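Local coordinates for protein MgGH51 (Meripilus giganteus, PDB 6ZQ0) that acts as a GH51 alpha-L-arabinofuranosidase, probably releasing non-reducing terminal arabinofuranosyl groups from arabinose-bearing plant polysaccharides, at residues H400-P405 / D439-V444; E23-S28 / S488-P493; Y479-Q484 / T492-S497. All coordinates share one frame; numbering follows the deposited sequence.

Contact 1 of 3, residues H400-P405 / D439-V444; sequences HVYQTP and DLFGTV. With LXE ([(1~{S},2~{S},3~{S},4~{S})-2-(hydroxymethyl)-3,4-bis(oxidanyl)cyclopentyl]azanium), chain G.
The phenol oxygen of Tyr402, whose CB packs against Phe441, is held by several groups. OH lies 2.8 Å from O5' of the bound aminocyclopentane LXE, a hydrogen bond in which either oxygen could donate, and is also bonded to Glu429 OE1 and, weakly, to Ala480 O. Tyr402 sits on the sixth strand of the parallel (beta/alpha)8 barrel, near the end of that strand, where the loop carrying 439-444 comes back after the seventh strand. With CG anti to the carbonyl carbon (chi1 -69°), the Tyr402 ring runs away from this loop into the ligand pocket, and its CE2 comes within 3.6 Å of LXE C6'. Tyr402 CB is left behind for the loop, with Phe441 CE1 at 3.9 Å. Phe441 is itself backed by Leu440, whose CB lies over one face of the ring near the rim. No hydrogen bond joins the two segments, and Leu440 makes the broadest apolar contribution. Leu440 CD1 rests 3.7 Å from Tyr402 O, while Leu440 CD2 meets Thr404 CG2 at 3.8 Å, the two side chains crossing at about a right angle. Thr404 also N-caps helix 405-410 through OG1 to Trp407 N. Gln403 bends at chi2 (-63°), which swings its amide out beside the strand. Gln403 NE2 then lies 3.7 Å from Leu440 CD1, and OE1, turned forward, accepts Thr404 N at 2.9 Å, N-H...O 154°.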
loop_
_atom_site.group_PDB
_atom_site.type_symbol
_atom_site.label_atom_id
_atom_site.label_comp_id
_atom_site.label_asym_id
_atom_site.label_seq_id
_atom_site.Cartn_x
_atom_site.Cartn_y
_atom_site.Cartn_z
ATOM N N HIS A 400 -2.356 16.386 6.025
ATOM C CA HIS A 400 -1.070 15.805 5.607
ATOM C C HIS A 400 0.096 16.667 6.072
ATOM O O HIS A 400 0.014 17.879 5.896
ATOM C CB HIS A 400 -1.003 15.712 4.086
ATOM C CG HIS A 400 -2.047 14.831 3.501
ATOM N ND1 HIS A 400 -2.163 14.664 2.145
ATOM C CD2 HIS A 400 -2.999 14.056 4.063
ATOM C CE1 HIS A 400 -3.170 13.841 1.908
ATOM N NE2 HIS A 400 -3.702 13.454 3.058
ATOM N N VAL A 401 1.180 16.043 6.520
ATOM C CA VAL A 401 2.396 16.821 6.837
ATOM C C VAL A 401 3.633 15.959 6.638
ATOM O O VAL A 401 3.709 14.811 7.146
ATOM C CB VAL A 401 2.353 17.450 8.226
ATOM C CG1 VAL A 401 2.285 16.440 9.324
ATOM C CG2 VAL A 401 3.544 18.394 8.400
ATOM N N TYR A 402 4.554 16.519 5.879
ATOM C CA TYR A 402 5.922 15.992 5.658
ATOM C C TYR A 402 6.845 17.054 6.218
ATOM O O TYR A 402 6.692 18.232 5.836
ATOM C CB TYR A 402 6.169 15.715 4.183
ATOM C CG TYR A 402 5.361 14.556 3.668
ATOM C CD1 TYR A 402 5.612 13.265 4.084
ATOM C CD2 TYR A 402 4.289 14.759 2.809
ATOM C CE1 TYR A 402 4.866 12.192 3.614
ATOM C CE2 TYR A 402 3.532 13.699 2.351
ATOM C CZ TYR A 402 3.854 12.405 2.720
ATOM O OH TYR A 402 3.094 11.371 2.263
ATOM N N GLN A 403 7.705 16.685 7.155
ATOM C CA GLN A 403 8.512 17.707 7.869
ATOM C C GLN A 403 9.750 17.011 8.437
ATOM O O GLN A 403 9.967 15.796 8.144
ATOM C CB GLN A 403 7.642 18.365 8.946
ATOM C CG GLN A 403 7.244 19.816 8.644
ATOM C CD GLN A 403 8.436 20.746 8.556
ATOM O OE1 GLN A 403 9.524 20.445 9.018
ATOM N NE2 GLN A 403 8.228 21.919 7.970
ATOM N N THR A 404 10.535 17.716 9.240
ATOM C CA THR A 404 11.755 17.164 9.845
ATOM C C THR A 404 11.405 16.387 11.098
ATOM O O THR A 404 10.365 16.641 11.715
ATOM C CB THR A 404 12.728 18.290 10.212
ATOM O OG1 THR A 404 12.128 19.051 11.263
ATOM C CG2 THR A 404 13.076 19.152 9.026
ATOM N N PRO A 405 12.260 15.434 11.540
ATOM C CA PRO A 405 12.011 14.748 12.801
ATOM C C PRO A 405 11.756 15.734 13.942
ATOM O O PRO A 405 10.901 15.504 14.791
ATOM C CB PRO A 405 13.337 13.996 13.013
ATOM C CG PRO A 405 13.796 13.693 11.602
ATOM C CD PRO A 405 13.477 14.968 10.861
ATOM N N ASP A 439 14.645 22.291 2.540
ATOM C CA ASP A 439 14.595 21.481 1.300
ATOM C C ASP A 439 14.123 20.089 1.727
ATOM O O ASP A 439 14.935 19.155 1.831
ATOM C CB ASP A 439 15.967 21.433 0.627
ATOM C CG ASP A 439 15.929 20.853 -0.771
ATOM O OD1 ASP A 439 14.819 20.800 -1.375
ATOM O OD2 ASP A 439 17.013 20.517 -1.273
ATOM N N LEU A 440 12.889 20.042 2.171
ATOM C CA LEU A 440 12.279 18.819 2.722
ATOM C C LEU A 440 12.210 17.762 1.618
ATOM O O LEU A 440 12.284 16.592 1.952
ATOM C CB LEU A 440 10.881 19.190 3.202
ATOM C CG LEU A 440 10.821 20.068 4.452
ATOM C CD1 LEU A 440 9.383 20.512 4.729
ATOM C CD2 LEU A 440 11.345 19.304 5.656
ATOM N N PHE A 441 11.969 18.173 0.372
ATOM C CA PHE A 441 11.608 17.269 -0.751
ATOM C C PHE A 441 12.792 17.109 -1.695
ATOM O O PHE A 441 12.581 16.652 -2.807
ATOM C CB PHE A 441 10.359 17.783 -1.462
ATOM C CG PHE A 441 9.183 17.945 -0.529
ATOM C CD1 PHE A 441 8.443 16.855 -0.136
ATOM C CD2 PHE A 441 8.832 19.186 -0.029
ATOM C CE1 PHE A 441 7.357 17.009 0.710
ATOM C CE2 PHE A 441 7.752 19.348 0.828
ATOM C CZ PHE A 441 7.032 18.248 1.221
ATOM N N GLY A 442 13.994 17.465 -1.260
ATOM C CA GLY A 442 15.186 17.417 -2.115
ATOM C C GLY A 442 15.881 16.069 -2.060
ATOM O O GLY A 442 15.233 15.027 -1.791
ATOM N N THR A 443 17.185 16.116 -2.250
ATOM C CA THR A 443 18.040 14.932 -2.442
ATOM C C THR A 443 18.437 14.383 -1.089
ATOM O O THR A 443 18.511 15.141 -0.071
ATOM C CB THR A 443 19.305 15.263 -3.260
ATOM O OG1 THR A 443 20.100 16.187 -2.503
ATOM C CG2 THR A 443 18.954 15.806 -4.622
ATOM N N VAL A 444 18.858 13.132 -1.116
ATOM C CA VAL A 444 19.550 12.530 0.049
ATOM C C VAL A 444 20.800 13.342 0.418
ATOM O O VAL A 444 21.013 13.579 1.609
ATOM C CB VAL A 444 19.872 11.060 -0.229
ATOM C CG1 VAL A 444 20.695 10.500 0.908
ATOM C CG2 VAL A 444 18.613 10.243 -0.447
HETATM C "C1'" LXE G . 0.951 13.153 -0.773
HETATM C "C2'" LXE G . 0.236 12.504 -1.933
HETATM O "O2'" LXE G . -1.177 12.311 -1.790
HETATM C "C3'" LXE G . 0.932 11.160 -2.108
HETATM O "O3'" LXE G . 0.589 10.566 -3.390
HETATM C "C4'" LXE G . 2.410 11.489 -1.851
HETATM C "C5'" LXE G . 3.326 10.395 -1.248
HETATM O "O5'" LXE G . 2.836 9.848 -0.018
HETATM C "C6'" LXE G . 2.364 12.721 -0.928
HETATM N "N1'" LXE G . 3.108 13.888 -1.410
#

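Contact 2 of 3, residues E23-S28 / S488-P493; sequences EDINHS and STQWTP. With LXE ([(1~{S},2~{S},3~{S},4~{S})-2-(hydroxymethyl)-3,4-bis(oxidanyl)cyclopentyl]azanium), chain G.
Asn26 reaches from the loop after the first barrel strand into the backbone of 488-493, so the contact joins that loop to one that follows the eighth strand of the (beta/alpha)8 barrel, beside the ligand pocket. At its root, Asn26 CB lies 3.7 Å from Ser488 O. CG is anti to the carbonyl carbon (chi1 -49°), which turns OD1 to face two successive peptide N-H groups. OD1 accepts both in the plane of its carbonyl: Gln490 N at 2.8 Å, N-H...O 155°, and Trp491 N at 3.1 Å. ND2 makes a weak bond to Trp491 O and an ordinary hydrogen bond to Leu483 O. The exchange is reciprocal, because Gln490, bent at chi2, brings OE1 to Asn26 N at 2.8 Å. An alanine here is likely to leave the N-H groups of Gln490 and Trp491 without their shared acceptor, letting the tryptophan's backbone drift. LXE C5' sits over the centre of one face of the Trp491 indole; Ile25 CD1 touches Trp491 CB at 3.9 Å. Farther along, Ser488 OG approaches the edge of the His27 ring, 3.0 Å from His27 CD2, while His27 ND1 is bonded to Asp30 O. At the start of the same loop, Glu23 OE2 accepts O3' of LXE in a very short bond of 2.5 Å.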
loop_
_atom_site.group_PDB
_atom_site.type_symbol
_atom_site.label_atom_id
_atom_site.label_comp_id
_atom_site.label_asym_id
_atom_site.label_seq_id
_atom_site.Cartn_x
_atom_site.Cartn_y
_atom_site.Cartn_z
ATOM N N GLU A 23 -1.221 3.726 -1.884
ATOM C CA GLU A 23 -1.458 3.920 -3.320
ATOM C C GLU A 23 -0.352 3.156 -4.009
ATOM O O GLU A 23 0.656 2.832 -3.313
ATOM C CB GLU A 23 -1.383 5.390 -3.707
ATOM C CG GLU A 23 0.022 5.935 -3.636
ATOM C CD GLU A 23 0.153 7.417 -3.886
ATOM O OE1 GLU A 23 -0.205 7.851 -4.976
ATOM O OE2 GLU A 23 0.672 8.109 -3.013
ATOM N N ASP A 24 -0.524 2.900 -5.299
ATOM C CA ASP A 24 0.573 2.311 -6.102
ATOM C C ASP A 24 1.625 3.396 -6.349
ATOM O O ASP A 24 1.452 4.215 -7.282
ATOM C CB ASP A 24 0.076 1.681 -7.390
ATOM C CG ASP A 24 0.959 0.533 -7.849
ATOM O OD1 ASP A 24 2.153 0.615 -7.542
ATOM O OD2 ASP A 24 0.406 -0.444 -8.431
ATOM N N ILE A 25 2.688 3.345 -5.562
ATOM C CA ILE A 25 3.835 4.296 -5.594
ATOM C C ILE A 25 5.062 3.438 -5.264
ATOM O O ILE A 25 4.903 2.468 -4.525
ATOM C CB ILE A 25 3.673 5.460 -4.625
ATOM C CG1 ILE A 25 4.811 6.468 -4.780
ATOM C CG2 ILE A 25 3.548 4.986 -3.172
ATOM C CD1 ILE A 25 4.687 7.662 -3.854
ATOM N N ASN A 26 6.194 3.654 -5.910
ATOM C CA ASN A 26 7.396 2.812 -5.676
ATOM C C ASN A 26 7.096 1.343 -5.992
ATOM O O ASN A 26 7.625 0.461 -5.288
ATOM C CB ASN A 26 7.847 2.881 -4.217
ATOM C CG ASN A 26 7.957 4.287 -3.675
ATOM O OD1 ASN A 26 8.439 5.183 -4.378
ATOM N ND2 ASN A 26 7.579 4.465 -2.418
ATOM N N HIS A 27 6.213 1.054 -6.928
ATOM C CA HIS A 27 5.792 -0.345 -7.252
ATOM C C HIS A 27 5.281 -1.054 -5.995
ATOM O O HIS A 27 5.692 -2.194 -5.666
ATOM C CB HIS A 27 6.931 -1.069 -7.969
ATOM C CG HIS A 27 6.920 -0.710 -9.405
ATOM N ND1 HIS A 27 6.076 -1.315 -10.321
ATOM C CD2 HIS A 27 7.618 0.218 -10.072
ATOM C CE1 HIS A 27 6.304 -0.771 -11.517
ATOM N NE2 HIS A 27 7.250 0.143 -11.370
ATOM N N SER A 28 4.493 -0.332 -5.212
ATOM C CA SER A 28 3.866 -0.861 -3.998
ATOM C C SER A 28 2.728 -1.818 -4.357
ATOM O O SER A 28 2.351 -2.617 -3.490
ATOM C CB SER A 28 3.368 0.238 -3.152
ATOM O OG SER A 28 2.390 0.947 -3.878
ATOM N N SER A 488 12.768 0.523 -7.634
ATOM C CA SER A 488 11.916 1.473 -8.387
ATOM C C SER A 488 11.253 2.416 -7.401
ATOM O O SER A 488 10.102 2.194 -7.042
ATOM C CB SER A 488 10.937 0.748 -9.279
ATOM O OG SER A 488 10.205 1.660 -10.083
ATOM N N THR A 489 12.019 3.406 -6.967
ATOM C CA THR A 489 11.654 4.357 -5.912
ATOM C C THR A 489 11.326 5.715 -6.528
ATOM O O THR A 489 12.191 6.280 -7.177
ATOM C CB THR A 489 12.790 4.408 -4.894
ATOM O OG1 THR A 489 12.781 3.108 -4.297
ATOM C CG2 THR A 489 12.598 5.448 -3.813
ATOM N N GLN A 490 10.149 6.256 -6.252
ATOM C CA GLN A 490 9.818 7.663 -6.605
ATOM C C GLN A 490 9.743 8.564 -5.377
ATOM O O GLN A 490 9.667 9.791 -5.554
ATOM C CB GLN A 490 8.527 7.673 -7.414
ATOM C CG GLN A 490 8.657 6.941 -8.732
ATOM C CD GLN A 490 8.352 5.464 -8.619
ATOM O OE1 GLN A 490 7.430 5.101 -7.914
ATOM N NE2 GLN A 490 9.158 4.613 -9.245
ATOM N N TRP A 491 9.683 7.990 -4.172
ATOM C CA TRP A 491 9.562 8.791 -2.929
ATOM C C TRP A 491 10.214 8.016 -1.799
ATOM O O TRP A 491 9.940 6.785 -1.724
ATOM C CB TRP A 491 8.090 9.035 -2.631
ATOM C CG TRP A 491 7.846 9.857 -1.420
ATOM C CD1 TRP A 491 8.048 9.515 -0.124
ATOM C CD2 TRP A 491 7.321 11.192 -1.413
ATOM N NE1 TRP A 491 7.670 10.542 0.697
ATOM C CE2 TRP A 491 7.231 11.586 -0.067
ATOM C CE3 TRP A 491 6.930 12.072 -2.421
ATOM C CZ2 TRP A 491 6.717 12.823 0.305
ATOM C CZ3 TRP A 491 6.434 13.299 -2.047
ATOM C CH2 TRP A 491 6.341 13.667 -0.706
ATOM N N THR A 492 11.063 8.679 -1.024
ATOM C CA THR A 492 11.579 8.182 0.274
ATOM C C THR A 492 11.287 9.239 1.330
ATOM O O THR A 492 11.037 10.402 1.008
ATOM C CB THR A 492 13.084 7.865 0.187
ATOM O OG1 THR A 492 13.748 9.129 0.069
ATOM C CG2 THR A 492 13.422 6.957 -0.975
ATOM N N PRO A 493 11.306 8.885 2.626
ATOM C CA PRO A 493 11.367 7.510 3.094
ATOM C C PRO A 493 10.007 6.795 3.095
ATOM O O PRO A 493 8.991 7.427 2.938
ATOM C CB PRO A 493 11.774 7.676 4.569
ATOM C CG PRO A 493 11.109 8.946 4.974
ATOM C CD PRO A 493 11.153 9.818 3.741
HETATM C "C1'" LXE G . 0.951 13.153 -0.773
HETATM C "C2'" LXE G . 0.236 12.504 -1.933
HETATM O "O2'" LXE G . -1.177 12.311 -1.790
HETATM C "C3'" LXE G . 0.932 11.160 -2.108
HETATM O "O3'" LXE G . 0.589 10.566 -3.390
HETATM C "C4'" LXE G . 2.410 11.489 -1.851
HETATM C "C5'" LXE G . 3.326 10.395 -1.248
HETATM O "O5'" LXE G . 2.836 9.848 -0.018
HETATM C "C6'" LXE G . 2.364 12.721 -0.928
HETATM N "N1'" LXE G . 3.108 13.888 -1.410
#

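Contact 3 of 3, residues Y479-Q484 / T492-S497; sequences YAPLLQ and TPDLVS. With LXE ([(1~{S},2~{S},3~{S},4~{S})-2-(hydroxymethyl)-3,4-bis(oxidanyl)cyclopentyl]azanium), chain G.
Leu495 lays a methyl over the ring of Tyr479: CD1 stands 3.6 Å from the ring centroid and only 14° off the normal, a well-centred CH-pi contact. At the hydroxyl end of the phenol, Pro493 crosses at about a right angle and sets CG 3.4 Å from Tyr479 OH. Next along, Leu482 meets Leu495 obliquely, CD1 to CD2. Leu483 and Val496 instead lie side by side and point the same way, as befits a bridged pair in parallel strands, with Leu483 CD2 3.7 Å from Val496 CB. Gln484 and Ser497 project from the opposite face. Fully extended, with CG anti to N (chi1 172°), Gln484 carries OE1 to Ser497 OG, which donates at 2.6 Å. Asp494 stands across this chain, its carboxylate 55° from the amide plane and OD2 3.3 Å from Gln484 CB. The backbones are stitched by Leu495 N to Pro481 O at 3.0 Å, Val496 N to Leu482 O at 2.9 Å, and Gln484 N to Val496 O. Where they part, beside cis-Pro481 and cis-Pro493, a water donates to both Ala480 O and Pro493 O. Strands 483-485 and 496-498 form a small sheet, completed by antiparallel strand 503-505, after the last barrel strand. Helix 211-219 packs on Leu482, Leu483 and Val496, helix 507-517 packs on Leu495 and Val496, and Ala431 of the seventh strand touches Tyr479.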
loop_
_atom_site.group_PDB
_atom_site.type_symbol
_atom_site.label_atom_id
_atom_site.label_comp_id
_atom_site.label_asym_id
_atom_site.label_seq_id
_atom_site.Cartn_x
_atom_site.Cartn_y
_atom_site.Cartn_z
ATOM N N TYR A 479 1.085 6.775 8.355
ATOM C CA TYR A 479 2.368 7.144 7.715
ATOM C C TYR A 479 2.183 7.041 6.207
ATOM O O TYR A 479 1.433 6.157 5.728
ATOM C CB TYR A 479 3.434 6.180 8.210
ATOM C CG TYR A 479 4.841 6.506 7.814
ATOM C CD1 TYR A 479 5.326 6.167 6.552
ATOM C CD2 TYR A 479 5.722 7.072 8.722
ATOM C CE1 TYR A 479 6.643 6.419 6.212
ATOM C CE2 TYR A 479 7.041 7.320 8.389
ATOM C CZ TYR A 479 7.503 7.008 7.123
ATOM O OH TYR A 479 8.821 7.236 6.778
ATOM N N ALA A 480 2.944 7.805 5.450
ATOM C CA ALA A 480 2.972 7.587 3.991
ATOM C C ALA A 480 4.315 8.001 3.425
ATOM O O ALA A 480 4.894 8.979 3.892
ATOM C CB ALA A 480 1.884 8.364 3.306
ATOM N N PRO A 481 4.775 7.374 2.334
ATOM C CA PRO A 481 4.167 6.161 1.789
ATOM C C PRO A 481 4.420 4.910 2.636
ATOM O O PRO A 481 5.337 4.829 3.400
ATOM C CB PRO A 481 4.851 5.983 0.426
ATOM C CG PRO A 481 5.474 7.310 0.136
ATOM C CD PRO A 481 5.821 7.890 1.478
ATOM N N LEU A 482 3.617 3.893 2.366
ATOM C CA LEU A 482 3.672 2.625 3.092
ATOM C C LEU A 482 4.793 1.754 2.572
ATOM O O LEU A 482 5.473 1.104 3.388
ATOM C CB LEU A 482 2.313 1.944 2.901
ATOM C CG LEU A 482 2.149 0.604 3.620
ATOM C CD1 LEU A 482 2.258 0.743 5.105
ATOM C CD2 LEU A 482 0.790 0.004 3.290
ATOM N N LEU A 483 4.880 1.612 1.247
ATOM C CA LEU A 483 5.671 0.539 0.608
ATOM C C LEU A 483 6.675 1.121 -0.375
ATOM O O LEU A 483 6.366 2.095 -1.054
ATOM C CB LEU A 483 4.712 -0.445 -0.060
ATOM C CG LEU A 483 4.017 -1.395 0.911
ATOM C CD1 LEU A 483 3.060 -2.249 0.149
ATOM C CD2 LEU A 483 4.978 -2.280 1.647
ATOM N N GLN A 484 7.804 0.453 -0.491
ATOM C CA GLN A 484 8.847 0.841 -1.456
ATOM C C GLN A 484 9.505 -0.394 -2.057
ATOM O O GLN A 484 10.173 -1.181 -1.305
ATOM C CB GLN A 484 9.876 1.700 -0.751
ATOM C CG GLN A 484 11.087 2.006 -1.592
ATOM C CD GLN A 484 12.211 2.537 -0.755
ATOM O OE1 GLN A 484 12.253 2.388 0.480
ATOM N NE2 GLN A 484 13.187 3.076 -1.449
ATOM N N THR A 492 11.063 8.679 -1.024
ATOM C CA THR A 492 11.579 8.182 0.274
ATOM C C THR A 492 11.287 9.239 1.330
ATOM O O THR A 492 11.037 10.402 1.008
ATOM C CB THR A 492 13.084 7.865 0.187
ATOM O OG1 THR A 492 13.748 9.129 0.069
ATOM C CG2 THR A 492 13.422 6.957 -0.975
ATOM N N PRO A 493 11.306 8.885 2.626
ATOM C CA PRO A 493 11.367 7.510 3.094
ATOM C C PRO A 493 10.007 6.795 3.095
ATOM O O PRO A 493 8.991 7.427 2.938
ATOM C CB PRO A 493 11.774 7.676 4.569
ATOM C CG PRO A 493 11.109 8.946 4.974
ATOM C CD PRO A 493 11.153 9.818 3.741
ATOM N N ASP A 494 10.042 5.475 3.224
ATOM C CA ASP A 494 8.842 4.610 3.132
ATOM C C ASP A 494 8.790 3.692 4.336
ATOM O O ASP A 494 9.823 3.318 4.888
ATOM C CB ASP A 494 8.833 3.846 1.810
ATOM C CG ASP A 494 9.001 4.838 0.678
ATOM O OD1 ASP A 494 8.004 5.486 0.320
ATOM O OD2 ASP A 494 10.101 4.907 0.106
ATOM N N LEU A 495 7.602 3.273 4.720
ATOM C CA LEU A 495 7.478 2.494 5.961
ATOM C C LEU A 495 8.116 1.120 5.860
ATOM O O LEU A 495 8.746 0.662 6.837
ATOM C CB LEU A 495 6.011 2.395 6.356
ATOM C CG LEU A 495 5.827 2.123 7.841
ATOM C CD1 LEU A 495 6.214 3.323 8.669
ATOM C CD2 LEU A 495 4.392 1.720 8.135
ATOM N N VAL A 496 7.901 0.454 4.742
ATOM C CA VAL A 496 8.299 -0.950 4.535
ATOM C C VAL A 496 8.924 -1.013 3.153
ATOM O O VAL A 496 8.307 -0.498 2.180
ATOM C CB VAL A 496 7.107 -1.879 4.692
ATOM C CG1 VAL A 496 7.467 -3.293 4.274
ATOM C CG2 VAL A 496 6.569 -1.855 6.119
ATOM N N SER A 497 10.133 -1.556 3.072
ATOM C CA SER A 497 10.824 -1.625 1.778
ATOM C C SER A 497 10.994 -3.100 1.427
ATOM O O SER A 497 10.922 -3.945 2.332
ATOM C CB SER A 497 12.096 -0.888 1.806
ATOM O OG SER A 497 11.941 0.452 2.255
HETATM C "C1'" LXE G . 0.951 13.153 -0.773
HETATM C "C2'" LXE G . 0.236 12.504 -1.933
HETATM O "O2'" LXE G . -1.177 12.311 -1.790
HETATM C "C3'" LXE G . 0.932 11.160 -2.108
HETATM O "O3'" LXE G . 0.589 10.566 -3.390
HETATM C "C4'" LXE G . 2.410 11.489 -1.851
HETATM C "C5'" LXE G . 3.326 10.395 -1.248
HETATM O "O5'" LXE G . 2.836 9.848 -0.018
HETATM C "C6'" LXE G . 2.364 12.721 -0.928
HETATM N "N1'" LXE G . 3.108 13.888 -1.410
HETATM O O HOH W 1 7.623 9.785 3.440
HETATM O O HOH W 2 12.533 4.379 2.363
#

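All three contacts touch the same ligand but differ in burial. Contact 3 is almost wholly buried (11 of its 12 touching residues), whereas contacts 1 and 2 are only partly so, and contact 1 alone includes an exposed touching residue. The segments of contacts 2 and 3 overlap at Thr492 and Pro493, which touch across contact 3 only, and Thr489 OG1 is hydrogen-bonded to Gln484 NE2. Contact 1 lies farther off, around the sixth strand, and meets contact 2 where the Tyr402 and Phe441 rings pack on Trp491. Their chemistry follows: van der Waals between 400-405 and 439-444, side-chain amide to backbone between the loops 23-28 and 488-493, and parallel strand pairing in 479-484 / 492-497.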